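Local coordinates for protein ferredoxin, 2Fe-2S (Aquifex aeolicus, PDB 1M2D) that carries a single [2Fe-2S] cluster on a thioredoxin-like fold and transfers electrons as a homodimeric ferredoxin, at residues 30-44 and 77-91. The protein carries 1 engineered substitution. Sequence-based numbering, arbitrary orientation.
Sequences VFQAFMEKIQTDPQL and VKPEDVDEIVEKHLK
Phe34 and Val82 centre the packing of two helices of the thioredoxin-like fold; the axes of helix segment 30-40 and helix 82-91 run 10.1 Å apart at closest approach with a crossing angle of -44°. Val82 CG1 sits over one face of the Phe34 ring, 3.8 Å from its centroid, a CH-pi contact, while Ile85 CG2 meets the ring edge in its plane, 4.0 Å from Phe34 CZ. Phe34 CG lies anti to the carbonyl carbon (chi1 -81°), which carries the ring in among Val82, Ile85, Val86 and Leu90 as a knob into a hole. With an alanine in place of Phe34, a gap would probably open among these four side chains, leaving Val82 CG1 without its aromatic partner. Beta-branched Val82 offers two methyls at once: CG1 goes to the ring, and CG2 lies 3.9 Å from CB of Ala33, small enough to admit it. On the more exposed side, the long, bent aliphatic chain of Lys37 covers Val82 and Val86 while its ammonium end reaches Asp83 in a weak salt-bridge bond whose oxygen is less surely placed. Asp41 caps helix 42-45, accepting from Leu44 N. Strands 4-9 and 65-68 lie beneath, with Val8 and Val65 touching Phe34, the helix-on-sheet layering characteristic of thioredoxin-like folds.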
loop_
_atom_site.group_PDB
_atom_site.type_symbol
_atom_site.label_atom_id
_atom_site.label_comp_id
_atom_site.label_asym_id
_atom_site.label_seq_id
_atom_site.Cartn_x
_atom_site.Cartn_y
_atom_site.Cartn_z
ATOM N N VAL A 30 1.287 -15.377 -3.037
ATOM C CA VAL A 30 -0.002 -14.683 -2.912
ATOM C C VAL A 30 -0.082 -13.511 -3.889
ATOM O O VAL A 30 -1.017 -13.340 -4.648
ATOM C CB VAL A 30 -0.265 -14.221 -1.495
ATOM C CG1 VAL A 30 -1.521 -13.351 -1.397
ATOM C CG2 VAL A 30 -0.405 -15.434 -0.599
ATOM N N PHE A 31 0.959 -12.666 -3.856
ATOM C CA PHE A 31 1.047 -11.496 -4.718
ATOM C C PHE A 31 0.973 -11.968 -6.164
ATOM O O PHE A 31 0.243 -11.465 -7.016
ATOM C CB PHE A 31 2.321 -10.690 -4.459
ATOM C CG PHE A 31 2.554 -9.554 -5.412
ATOM C CD1 PHE A 31 1.761 -8.415 -5.348
ATOM C CD2 PHE A 31 3.539 -9.607 -6.382
ATOM C CE1 PHE A 31 1.937 -7.386 -6.235
ATOM C CE2 PHE A 31 3.693 -8.572 -7.298
ATOM C CZ PHE A 31 2.902 -7.495 -7.237
ATOM N N GLN A 32 1.754 -12.949 -6.551
ATOM C CA GLN A 32 1.787 -13.529 -7.891
ATOM C C GLN A 32 0.377 -14.023 -8.278
ATOM O O GLN A 32 -0.074 -13.810 -9.385
ATOM C CB GLN A 32 2.757 -14.678 -7.942
ATOM C CG GLN A 32 2.991 -15.627 -9.107
ATOM C CD GLN A 32 4.298 -16.345 -8.766
ATOM O OE1 GLN A 32 4.302 -17.107 -7.793
ATOM N NE2 GLN A 32 5.385 -16.064 -9.472
ATOM N N ALA A 33 -0.306 -14.701 -7.393
ATOM C CA ALA A 33 -1.644 -15.233 -7.680
ATOM C C ALA A 33 -2.652 -14.108 -7.928
ATOM O O ALA A 33 -3.450 -14.221 -8.875
ATOM C CB ALA A 33 -2.131 -16.134 -6.587
ATOM N N PHE A 34 -2.570 -13.053 -7.159
ATOM C CA PHE A 34 -3.407 -11.880 -7.453
ATOM C C PHE A 34 -3.098 -11.255 -8.824
ATOM O O PHE A 34 -3.975 -11.016 -9.599
ATOM C CB PHE A 34 -3.334 -10.751 -6.408
ATOM C CG PHE A 34 -4.198 -10.940 -5.171
ATOM C CD1 PHE A 34 -3.667 -11.259 -3.946
ATOM C CD2 PHE A 34 -5.579 -10.745 -5.259
ATOM C CE1 PHE A 34 -4.409 -11.378 -2.788
ATOM C CE2 PHE A 34 -6.320 -10.863 -4.104
ATOM C CZ PHE A 34 -5.761 -11.172 -2.880
ATOM N N MET A 35 -1.814 -11.062 -9.077
ATOM C CA MET A 35 -1.416 -10.592 -10.405
ATOM C C MET A 35 -1.866 -11.537 -11.532
ATOM O O MET A 35 -2.351 -11.072 -12.563
ATOM C CB MET A 35 0.095 -10.389 -10.486
ATOM C CG MET A 35 0.529 -9.291 -9.547
ATOM S SD MET A 35 -0.022 -7.612 -10.013
ATOM C CE MET A 35 1.217 -7.185 -11.245
ATOM N N GLU A 36 -1.728 -12.863 -11.395
ATOM C CA GLU A 36 -2.209 -13.749 -12.462
ATOM C C GLU A 36 -3.714 -13.627 -12.636
ATOM O O GLU A 36 -4.254 -13.680 -13.746
ATOM C CB GLU A 36 -1.832 -15.199 -12.181
ATOM C CG GLU A 36 -0.328 -15.404 -12.210
ATOM C CD GLU A 36 0.024 -16.817 -11.784
ATOM O OE1 GLU A 36 1.251 -17.020 -11.747
ATOM O OE2 GLU A 36 -0.902 -17.617 -11.513
ATOM N N LYS A 37 -4.474 -13.440 -11.566
ATOM C CA LYS A 37 -5.913 -13.259 -11.787
ATOM C C LYS A 37 -6.285 -11.938 -12.452
ATOM O O LYS A 37 -7.036 -11.910 -13.427
ATOM C CB LYS A 37 -6.637 -13.305 -10.450
ATOM C CG LYS A 37 -6.635 -14.671 -9.785
ATOM C CD LYS A 37 -7.524 -15.635 -10.576
ATOM C CE LYS A 37 -8.898 -15.676 -9.932
ATOM N NZ LYS A 37 -9.711 -16.829 -10.428
ATOM N N ILE A 38 -5.806 -10.857 -11.856
ATOM C CA ILE A 38 -6.273 -9.526 -12.145
ATOM C C ILE A 38 -6.005 -9.345 -13.615
ATOM O O ILE A 38 -6.875 -8.681 -14.225
ATOM C CB ILE A 38 -5.575 -8.431 -11.287
ATOM C CG1 ILE A 38 -5.796 -8.751 -9.801
ATOM C CG2 ILE A 38 -5.937 -7.005 -11.593
ATOM C CD1 ILE A 38 -7.103 -8.241 -9.260
ATOM N N GLN A 39 -4.949 -9.930 -14.223
ATOM C CA GLN A 39 -5.027 -9.629 -15.657
ATOM C C GLN A 39 -5.853 -10.730 -16.329
ATOM O O GLN A 39 -6.815 -10.252 -16.984
ATOM C CB GLN A 39 -3.833 -9.531 -16.586
ATOM C CG GLN A 39 -4.487 -9.218 -17.995
ATOM C CD GLN A 39 -5.283 -7.924 -17.879
ATOM O OE1 GLN A 39 -6.438 -8.049 -17.467
ATOM N NE2 GLN A 39 -4.872 -6.741 -18.233
ATOM N N THR A 40 -5.727 -12.036 -16.260
ATOM C CA THR A 40 -6.502 -12.935 -17.117
ATOM C C THR A 40 -8.012 -12.767 -17.042
ATOM O O THR A 40 -8.820 -13.487 -17.650
ATOM C CB THR A 40 -6.067 -14.372 -16.731
ATOM O OG1 THR A 40 -6.363 -14.559 -15.324
ATOM C CG2 THR A 40 -4.569 -14.606 -16.946
ATOM N N ASP A 41 -8.567 -11.828 -16.317
ATOM C CA ASP A 41 -9.859 -11.321 -16.033
ATOM C C ASP A 41 -10.077 -9.862 -16.409
ATOM O O ASP A 41 -9.716 -8.920 -15.692
ATOM C CB ASP A 41 -10.086 -11.462 -14.512
ATOM C CG ASP A 41 -11.583 -11.259 -14.268
ATOM O OD1 ASP A 41 -12.359 -10.476 -14.821
ATOM O OD2 ASP A 41 -12.003 -12.045 -13.407
ATOM N N PRO A 42 -10.708 -9.633 -17.553
ATOM C CA PRO A 42 -10.983 -8.242 -18.003
ATOM C C PRO A 42 -11.722 -7.438 -16.944
ATOM O O PRO A 42 -11.309 -6.313 -16.691
ATOM C CB PRO A 42 -11.789 -8.440 -19.280
ATOM C CG PRO A 42 -11.432 -9.787 -19.777
ATOM C CD PRO A 42 -11.176 -10.628 -18.541
ATOM N N GLN A 43 -12.737 -7.950 -16.287
ATOM C CA GLN A 43 -13.498 -7.192 -15.313
ATOM C C GLN A 43 -12.602 -6.796 -14.146
ATOM O O GLN A 43 -12.721 -5.725 -13.624
ATOM C CB GLN A 43 -14.657 -8.017 -14.791
ATOM C CG GLN A 43 -15.573 -7.403 -13.777
ATOM C CD GLN A 43 -16.597 -8.452 -13.359
ATOM O OE1 GLN A 43 -17.147 -9.161 -14.192
ATOM N NE2 GLN A 43 -16.869 -8.556 -12.073
ATOM N N LEU A 44 -11.717 -7.691 -13.728
ATOM C CA LEU A 44 -10.847 -7.265 -12.624
ATOM C C LEU A 44 -9.859 -6.203 -13.048
ATOM O O LEU A 44 -9.546 -5.251 -12.316
ATOM C CB LEU A 44 -10.126 -8.519 -12.152
ATOM C CG LEU A 44 -10.957 -9.411 -11.236
ATOM C CD1 LEU A 44 -10.337 -10.791 -11.258
ATOM C CD2 LEU A 44 -10.997 -8.702 -9.904
ATOM N N VAL A 77 -3.168 -15.360 4.543
ATOM C CA VAL A 77 -3.638 -15.640 3.206
ATOM C C VAL A 77 -2.708 -16.630 2.503
ATOM O O VAL A 77 -1.494 -16.443 2.479
ATOM C CB VAL A 77 -3.757 -14.351 2.389
ATOM C CG1 VAL A 77 -4.308 -14.625 1.002
ATOM C CG2 VAL A 77 -4.613 -13.334 3.123
ATOM N N LYS A 78 -3.284 -17.656 1.926
ATOM C CA LYS A 78 -2.569 -18.621 1.093
ATOM C C LYS A 78 -2.811 -18.339 -0.363
ATOM O O LYS A 78 -3.856 -17.775 -0.712
ATOM C CB LYS A 78 -3.055 -20.046 1.352
ATOM C CG LYS A 78 -2.793 -20.557 2.751
ATOM C CD LYS A 78 -3.463 -21.963 2.913
ATOM C CE LYS A 78 -3.057 -22.594 4.223
ATOM N NZ LYS A 78 -3.663 -23.964 4.314
ATOM N N PRO A 79 -1.914 -18.736 -1.248
ATOM C CA PRO A 79 -2.219 -18.588 -2.682
ATOM C C PRO A 79 -3.550 -19.225 -3.069
ATOM O O PRO A 79 -4.296 -18.671 -3.905
ATOM C CB PRO A 79 -1.000 -19.231 -3.346
ATOM C CG PRO A 79 0.079 -19.010 -2.354
ATOM C CD PRO A 79 -0.564 -19.261 -1.014
ATOM N N GLU A 80 -3.914 -20.328 -2.442
ATOM C CA GLU A 80 -5.170 -21.027 -2.701
ATOM C C GLU A 80 -6.396 -20.247 -2.271
ATOM O O GLU A 80 -7.504 -20.603 -2.657
ATOM C CB GLU A 80 -5.203 -22.383 -1.960
ATOM C CG GLU A 80 -4.152 -23.354 -2.443
ATOM C CD GLU A 80 -2.761 -23.258 -1.883
ATOM O OE1 GLU A 80 -2.358 -22.315 -1.204
ATOM O OE2 GLU A 80 -1.980 -24.205 -2.168
ATOM N N ASP A 81 -6.238 -19.184 -1.477
ATOM C CA ASP A 81 -7.338 -18.352 -1.062
ATOM C C ASP A 81 -7.564 -17.178 -2.014
ATOM O O ASP A 81 -8.607 -16.507 -1.875
ATOM C CB ASP A 81 -7.029 -17.739 0.315
ATOM C CG ASP A 81 -6.936 -18.817 1.354
ATOM O OD1 ASP A 81 -7.847 -19.696 1.393
ATOM O OD2 ASP A 81 -6.013 -18.744 2.174
ATOM N N VAL A 82 -6.657 -16.899 -2.909
ATOM C CA VAL A 82 -6.772 -15.698 -3.734
ATOM C C VAL A 82 -8.039 -15.767 -4.600
ATOM O O VAL A 82 -8.739 -14.769 -4.740
ATOM C CB VAL A 82 -5.498 -15.494 -4.543
ATOM C CG1 VAL A 82 -5.712 -14.417 -5.610
ATOM C CG2 VAL A 82 -4.361 -15.113 -3.587
ATOM N N ASP A 83 -8.378 -16.937 -5.144
ATOM C CA ASP A 83 -9.574 -16.987 -5.954
ATOM C C ASP A 83 -10.825 -16.585 -5.176
ATOM O O ASP A 83 -11.653 -15.866 -5.691
ATOM C CB ASP A 83 -9.817 -18.384 -6.489
ATOM C CG ASP A 83 -8.904 -18.745 -7.613
ATOM O OD1 ASP A 83 -8.275 -17.878 -8.214
ATOM O OD2 ASP A 83 -8.976 -19.990 -7.689
ATOM N N GLU A 84 -10.943 -17.069 -3.934
ATOM C CA GLU A 84 -12.144 -16.724 -3.155
ATOM C C GLU A 84 -12.165 -15.250 -2.895
ATOM O O GLU A 84 -13.228 -14.593 -2.946
ATOM C CB GLU A 84 -12.200 -17.542 -1.867
ATOM C CG GLU A 84 -13.507 -17.376 -1.155
ATOM C CD GLU A 84 -13.673 -18.116 0.169
ATOM O OE1 GLU A 84 -12.778 -18.885 0.548
ATOM O OE2 GLU A 84 -14.723 -17.947 0.820
ATOM N N ILE A 85 -11.015 -14.640 -2.543
ATOM C CA ILE A 85 -11.036 -13.196 -2.298
ATOM C C ILE A 85 -11.414 -12.454 -3.579
ATOM O O ILE A 85 -12.206 -11.505 -3.516
ATOM C CB ILE A 85 -9.660 -12.740 -1.754
ATOM C CG1 ILE A 85 -9.355 -13.333 -0.379
ATOM C CG2 ILE A 85 -9.578 -11.212 -1.761
ATOM C CD1 ILE A 85 -7.936 -13.146 0.116
ATOM N N VAL A 86 -10.868 -12.840 -4.721
ATOM C CA VAL A 86 -11.210 -12.201 -5.977
ATOM C C VAL A 86 -12.712 -12.327 -6.261
ATOM O O VAL A 86 -13.385 -11.349 -6.587
ATOM C CB VAL A 86 -10.362 -12.831 -7.102
ATOM C CG1 VAL A 86 -10.896 -12.451 -8.471
ATOM C CG2 VAL A 86 -8.904 -12.448 -6.908
ATOM N N GLU A 87 -13.235 -13.541 -6.193
ATOM C CA GLU A 87 -14.627 -13.775 -6.540
ATOM C C GLU A 87 -15.572 -13.105 -5.591
ATOM O O GLU A 87 -16.493 -12.326 -5.980
ATOM C CB GLU A 87 -14.869 -15.290 -6.561
ATOM C CG GLU A 87 -14.044 -16.061 -7.568
ATOM C CD GLU A 87 -14.185 -15.642 -9.006
ATOM O OE1 GLU A 87 -15.345 -15.631 -9.494
ATOM O OE2 GLU A 87 -13.252 -15.257 -9.724
ATOM N N LYS A 88 -15.409 -13.385 -4.319
ATOM C CA LYS A 88 -16.391 -12.979 -3.329
ATOM C C LYS A 88 -16.276 -11.506 -2.994
ATOM O O LYS A 88 -17.278 -10.795 -2.843
ATOM C CB LYS A 88 -16.287 -13.831 -2.061
ATOM C CG LYS A 88 -16.610 -15.319 -2.228
ATOM C CD LYS A 88 -18.065 -15.519 -2.717
ATOM C CE LYS A 88 -18.464 -16.974 -2.644
ATOM N NZ LYS A 88 -19.535 -17.276 -3.621
ATOM N N HIS A 89 -15.043 -11.008 -2.827
ATOM C CA HIS A 89 -14.794 -9.643 -2.380
ATOM C C HIS A 89 -14.514 -8.709 -3.554
ATOM O O HIS A 89 -15.264 -7.709 -3.714
ATOM C CB HIS A 89 -13.670 -9.665 -1.324
ATOM C CG HIS A 89 -13.457 -8.334 -0.687
ATOM N ND1 HIS A 89 -12.445 -8.183 0.243
ATOM C CD2 HIS A 89 -14.079 -7.154 -0.775
ATOM C CE1 HIS A 89 -12.502 -6.925 0.659
ATOM N NE2 HIS A 89 -13.476 -6.274 0.027
ATOM N N LEU A 90 -13.488 -8.959 -4.333
ATOM C CA LEU A 90 -13.114 -7.923 -5.326
ATOM C C LEU A 90 -14.189 -7.806 -6.381
ATOM O O LEU A 90 -14.420 -6.682 -6.830
ATOM C CB LEU A 90 -11.742 -8.231 -5.927
ATOM C CG LEU A 90 -10.638 -8.365 -4.900
ATOM C CD1 LEU A 90 -9.305 -8.559 -5.631
ATOM C CD2 LEU A 90 -10.549 -7.211 -3.953
ATOM N N LYS A 91 -14.841 -8.911 -6.763
ATOM C CA LYS A 91 -15.912 -8.828 -7.738
ATOM C C LYS A 91 -17.271 -8.738 -7.030
ATOM O O LYS A 91 -18.076 -7.946 -7.443
ATOM C CB LYS A 91 -15.922 -10.053 -8.639
ATOM C CG LYS A 91 -14.735 -10.033 -9.597
ATOM C CD LYS A 91 -14.811 -11.336 -10.338
ATOM C CE LYS A 91 -13.904 -11.216 -11.529
ATOM N NZ LYS A 91 -14.241 -12.426 -12.364
#